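Local coordinates for CCHC-type domain-containing protein (Trypanosoma brucei brucei, PDB 7C45) that binds single-stranded RNA and probably trims guide RNAs from the 3' end as an RNase D-type exonuclease that uses metal ions, at residues 41-46 with 173-178. Residues are numbered along the deposited sequence; the frame is centred on the assembly and turned at random.
With CA (calcium ion), chain E; CA (calcium ion), chain F; nucleotides of chain B.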
ATOM      1  N   ASP A  41      -7.233   0.435  -3.735  1.00 14.14           N
ATOM      2  CA  ASP A  41      -6.299  -0.179  -4.661  1.00 14.10           C
ATOM      3  C   ASP A  41      -6.942  -0.091  -6.042  1.00 14.12           C
ATOM      4  O   ASP A  41      -8.157   0.070  -6.164  1.00 14.17           O
ATOM      5  CB  ASP A  41      -6.013  -1.615  -4.230  1.00 14.27           C
ATOM      6  CG  ASP A  41      -4.901  -2.279  -5.008  1.00 14.30           C
ATOM      7  OD1 ASP A  41      -4.086  -1.601  -5.627  1.00 14.18           O
ATOM      8  OD2 ASP A  41      -4.858  -3.512  -4.959  1.00 15.56           O
ATOM      9  N   ILE A  42      -6.116  -0.185  -7.082  1.00 14.11           N
ATOM     10  CA  ILE A  42      -6.639  -0.145  -8.450  1.00 14.17           C
ATOM     11  C   ILE A  42      -5.951  -1.223  -9.267  1.00 14.34           C
ATOM     12  O   ILE A  42      -4.728  -1.383  -9.188  1.00 14.34           O
ATOM     13  CB  ILE A  42      -6.433   1.236  -9.111  1.00 14.06           C
ATOM     14  CG1 ILE A  42      -7.178   2.333  -8.340  1.00 13.96           C
ATOM     15  CG2 ILE A  42      -6.880   1.202 -10.549  1.00 14.17           C
ATOM     16  CD1 ILE A  42      -6.910   3.732  -8.891  1.00 16.47           C
ATOM     17  N   GLU A  43      -6.736  -1.961 -10.062  1.00 14.53           N
ATOM     18  CA  GLU A  43      -6.197  -2.814 -11.120  1.00 14.77           C
ATOM     19  C   GLU A  43      -6.515  -2.210 -12.480  1.00 14.83           C
ATOM     20  O   GLU A  43      -7.665  -1.862 -12.756  1.00 14.81           O
ATOM     21  CB  GLU A  43      -6.756  -4.237 -11.069  1.00 15.07           C
ATOM     22  CG  GLU A  43      -6.535  -5.002  -9.742  1.00 16.36           C
ATOM     23  CD  GLU A  43      -5.103  -4.932  -9.220  1.00 19.94           C
ATOM     24  OE1 GLU A  43      -4.182  -5.191 -10.019  1.00 16.23           O
ATOM     25  OE2 GLU A  43      -4.907  -4.666  -7.994  1.00 19.37           O
ATOM     26  N   ALA A  44      -5.500  -2.125 -13.341  1.00 14.94           N
ATOM     27  CA  ALA A  44      -5.660  -1.472 -14.631  1.00 15.03           C
ATOM     28  C   ALA A  44      -5.150  -2.385 -15.742  1.00 15.41           C
ATOM     29  O   ALA A  44      -4.368  -3.309 -15.507  1.00 15.58           O
ATOM     30  CB  ALA A  44      -4.927  -0.119 -14.656  1.00 14.86           C
ATOM     31  N   PHE A  45      -5.626  -2.133 -16.960  1.00 15.60           N
ATOM     32  CA  PHE A  45      -5.093  -2.837 -18.118  1.00 18.12           C
ATOM     33  C   PHE A  45      -3.572  -2.741 -18.132  1.00 16.11           C
ATOM     34  O   PHE A  45      -3.019  -1.649 -18.017  1.00 15.91           O
ATOM     35  CB  PHE A  45      -5.622  -2.223 -19.418  1.00 16.21           C
ATOM     36  CG  PHE A  45      -7.076  -2.501 -19.728  1.00 16.28           C
ATOM     37  CD1 PHE A  45      -7.981  -2.886 -18.764  1.00 16.09           C
ATOM     38  CD2 PHE A  45      -7.515  -2.364 -21.036  1.00 16.58           C
ATOM     39  CE1 PHE A  45      -9.326  -3.111 -19.098  1.00 16.19           C
ATOM     40  CE2 PHE A  45      -8.821  -2.592 -21.379  1.00 16.67           C
ATOM     41  CZ  PHE A  45      -9.739  -2.965 -20.392  1.00 16.46           C
ATOM     42  N   CYS A  46      -2.904  -3.880 -18.297  1.00 16.44           N
ATOM     43  CA  CYS A  46      -1.455  -3.862 -18.470  1.00 18.59           C
ATOM     44  C   CYS A  46      -1.116  -3.150 -19.771  1.00 16.86           C
ATOM     45  O   CYS A  46      -1.860  -3.240 -20.748  1.00 17.11           O
ATOM     46  CB  CYS A  46      -0.902  -5.283 -18.469  1.00 17.61           C
ATOM     47  SG  CYS A  46      -0.950  -6.042 -16.815  1.00 28.09           S
ATOM     48  N   PRO A 173      -3.705  -7.057 -21.956  1.00 27.72           N
ATOM     49  CA  PRO A 173      -4.249  -6.188 -20.893  1.00 23.50           C
ATOM     50  C   PRO A 173      -4.455  -6.901 -19.567  1.00 22.97           C
ATOM     51  O   PRO A 173      -4.315  -6.276 -18.507  1.00 20.28           O
ATOM     52  CB  PRO A 173      -5.581  -5.711 -21.485  1.00 20.39           C
ATOM     53  CG  PRO A 173      -5.405  -5.851 -22.986  1.00 30.27           C
ATOM     54  CD  PRO A 173      -4.522  -7.036 -23.179  1.00 29.36           C
ATOM     55  N   VAL A 174      -4.776  -8.195 -19.602  1.00 26.04           N
ATOM     56  CA  VAL A 174      -5.033  -9.032 -18.426  1.00 22.98           C
ATOM     57  C   VAL A 174      -6.416  -8.730 -17.862  1.00 22.75           C
ATOM     58  O   VAL A 174      -7.292  -9.599 -17.854  1.00 22.05           O
ATOM     59  CB  VAL A 174      -3.964  -8.871 -17.328  1.00 24.73           C
ATOM     60  CG1 VAL A 174      -4.304  -9.743 -16.124  1.00 29.01           C
ATOM     61  CG2 VAL A 174      -2.583  -9.204 -17.861  1.00 25.75           C
ATOM     62  N   TRP A 175      -6.621  -7.499 -17.395  1.00 21.07           N
ATOM     63  CA  TRP A 175      -7.796  -7.120 -16.620  1.00 17.86           C
ATOM     64  C   TRP A 175      -8.968  -6.683 -17.486  1.00 17.34           C
ATOM     65  O   TRP A 175      -9.951  -6.142 -16.958  1.00 16.51           O
ATOM     66  CB  TRP A 175      -7.421  -6.016 -15.623  1.00 16.20           C
ATOM     67  CG  TRP A 175      -6.491  -6.520 -14.564  1.00 19.27           C
ATOM     68  CD1 TRP A 175      -5.136  -6.358 -14.518  1.00 16.10           C
ATOM     69  CD2 TRP A 175      -6.839  -7.314 -13.427  1.00 16.18           C
ATOM     70  NE1 TRP A 175      -4.620  -6.977 -13.409  1.00 20.57           N
ATOM     71  CE2 TRP A 175      -5.642  -7.587 -12.726  1.00 16.14           C
ATOM     72  CE3 TRP A 175      -8.048  -7.816 -12.927  1.00 16.29           C
ATOM     73  CZ2 TRP A 175      -5.620  -8.329 -11.554  1.00 17.20           C
ATOM     74  CZ3 TRP A 175      -8.027  -8.571 -11.773  1.00 16.37           C
ATOM     75  CH2 TRP A 175      -6.821  -8.812 -11.087  1.00 22.88           C
ATOM     76  N   ASP A 176      -8.903  -6.930 -18.784  1.00 17.14           N
ATOM     77  CA  ASP A 176     -10.000  -6.587 -19.675  1.00 17.25           C
ATOM     78  C   ASP A 176     -11.064  -7.674 -19.780  1.00 17.63           C
ATOM     79  O   ASP A 176     -12.182  -7.381 -20.215  1.00 19.54           O
ATOM     80  CB  ASP A 176      -9.470  -6.290 -21.082  1.00 21.05           C
ATOM     81  CG  ASP A 176      -8.693  -7.461 -21.690  1.00 18.10           C
ATOM     82  OD1 ASP A 176      -7.953  -8.169 -20.972  1.00 19.99           O
ATOM     83  OD2 ASP A 176      -8.815  -7.638 -22.907  1.00 30.13           O
ATOM     84  N   ILE A 177     -10.744  -8.913 -19.418  1.00 22.76           N
ATOM     85  CA  ILE A 177     -11.664 -10.009 -19.683  1.00 23.00           C
ATOM     86  C   ILE A 177     -12.860  -9.906 -18.752  1.00 18.25           C
ATOM     87  O   ILE A 177     -12.734  -9.534 -17.577  1.00 17.85           O
ATOM     88  CB  ILE A 177     -10.970 -11.373 -19.533  1.00 24.05           C
ATOM     89  CG1 ILE A 177     -10.356 -11.517 -18.145  1.00 29.64           C
ATOM     90  CG2 ILE A 177      -9.920 -11.582 -20.606  1.00 22.01           C
ATOM     91  CD1 ILE A 177      -9.884 -12.925 -17.857  1.00 42.08           C
ATOM     92  N   ARG A 178     -14.036 -10.212 -19.290  1.00 19.81           N
ATOM     93  CA  ARG A 178     -15.262 -10.278 -18.493  1.00 18.48           C
ATOM     94  C   ARG A 178     -16.048 -11.521 -18.899  1.00 21.33           C
ATOM     95  O   ARG A 178     -16.162 -11.836 -20.076  1.00 19.53           O
ATOM     96  CB  ARG A 178     -16.124  -9.029 -18.672  1.00 19.84           C
ATOM     97  CG  ARG A 178     -15.561  -7.765 -18.044  1.00 17.48           C
ATOM     98  CD  ARG A 178     -15.359  -7.936 -16.536  1.00 17.27           C
ATOM     99  NE  ARG A 178     -14.921  -6.699 -15.905  1.00 16.74           N
ATOM    100  CZ  ARG A 178     -13.663  -6.257 -15.911  1.00 16.52           C
ATOM    101  NH1 ARG A 178     -12.713  -6.955 -16.508  1.00 16.77           N
ATOM    102  NH2 ARG A 178     -13.362  -5.125 -15.304  1.00 16.09           N
TER
HETATM  103 CA    CA E 403      -3.454  -4.622  -6.231  1.00 18.92          CA
HETATM  104 CA    CA F 101      -1.772  -1.128  -6.035  1.00 20.10          CA
ATOM    105  P     U B  10      -0.478  -3.202  -7.662  1.00 23.22           P
ATOM    106  OP1   U B  10      -1.812  -3.366  -7.054  1.00 25.61           O
ATOM    107  OP2   U B  10       0.579  -4.240  -7.469  1.00 20.23           O
ATOM    108  O5'   U B  10      -0.646  -2.976  -9.235  1.00 21.15           O
ATOM    109  C5'   U B  10      -1.736  -2.216  -9.731  1.00 23.48           C
ATOM    110  C4'   U B  10      -1.690  -2.093 -11.231  1.00 18.67           C
ATOM    111  O4'   U B  10      -0.368  -1.680 -11.628  1.00 23.48           O
ATOM    112  C3'   U B  10      -1.923  -3.373 -12.014  1.00 19.16           C
ATOM    113  O3'   U B  10      -3.292  -3.669 -12.172  1.00 19.85           O
ATOM    114  C2'   U B  10      -1.234  -3.085 -13.338  1.00 24.87           C
ATOM    115  O2'   U B  10      -2.080  -2.284 -14.152  1.00 20.13           O
ATOM    116  C1'   U B  10      -0.048  -2.236 -12.883  1.00 27.20           C
ATOM    117  N1    U B  10       1.190  -3.026 -12.740  1.00 30.41           N
ATOM    118  C2    U B  10       1.875  -3.272 -13.908  1.00 38.34           C
ATOM    119  O2    U B  10       1.468  -2.876 -14.990  1.00 36.71           O
ATOM    120  N3    U B  10       3.028  -3.998 -13.747  1.00 37.89           N
ATOM    121  C4    U B  10       3.543  -4.472 -12.557  1.00 36.54           C
ATOM    122  O4    U B  10       4.591  -5.110 -12.578  1.00 42.95           O
ATOM    123  C5    U B  10       2.777  -4.162 -11.388  1.00 32.42           C
ATOM    124  C6    U B  10       1.648  -3.459 -11.516  1.00 33.63           C
TER
HETATM  125  O   HOH W   1      -2.741   0.095  -7.832  1.00 14.05           O
HETATM  126  O   HOH W   2      -4.568  -6.942  -4.970  1.00 18.31           O
HETATM  127  O   HOH W   3      -2.508  -6.738  -7.127  1.00 36.47           O
HETATM  128  O   HOH W   4      -0.748  -1.477  -3.848  1.00 15.42           O
HETATM  129  O   HOH W   5      -1.481   1.152  -5.115  1.00 15.47           O
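The two-metal exonuclease site in this RNase H-like fold of the DEDD exonucleases is where the end of strand 37-44, carrying the Asp-x-Glu motif, meets the loop 173-178, and the meeting centres on Glu43 and Trp175. Glu43 CB lies 3.9 Å from the centroid of the five-membered ring of Trp175, 14° off the ring normal, a CH-pi contact over the face; Val174 CG1 packs on the opposite face, nearer its rim. The Glu43 chain is bent at chi2 (-48°), which lets CG lie along the benzo part of the indole, near CZ2 and CE2, while the carboxylate, turned obliquely to the ring, meets metal and RNA. Glu43 OE2 binds one calcium ion at 2.3 Å and also accepts from Gln61, whereas Glu43 OE1 accepts a hydrogen bond from O3' of U10 of chain B at 2.8 Å. Ala44 N donates to that same O3', which is thus gripped twice, and Ala44 O takes the 2'-hydroxyl of U10, a pairing consistent with recognition of the 3'-terminal ribose of RNA. Asp41 bridges the metals, OD2 to the calcium ion held by Glu43 and OD1 to the second; Asp191 of helix 182-202 shares the first, and phosphate oxygen OP1 of U10 joins both. Beyond the strand end, Cys46 N donates to Pro173 O at 2.8 Å in an almost straight bond (173°), and Cys46 SG rests against Val174 CG2. Phe45 sits beside the type I turn from Val174 to Ile177, with Asp176 CB over one face of its ring, 3.8 Å from the centroid. Following the turn in sequence, Arg178 NH1 donates to Trp175 O at 2.9 Å and to Ile177 O at 2.8 Å, both acceptors close to the guanidinium plane.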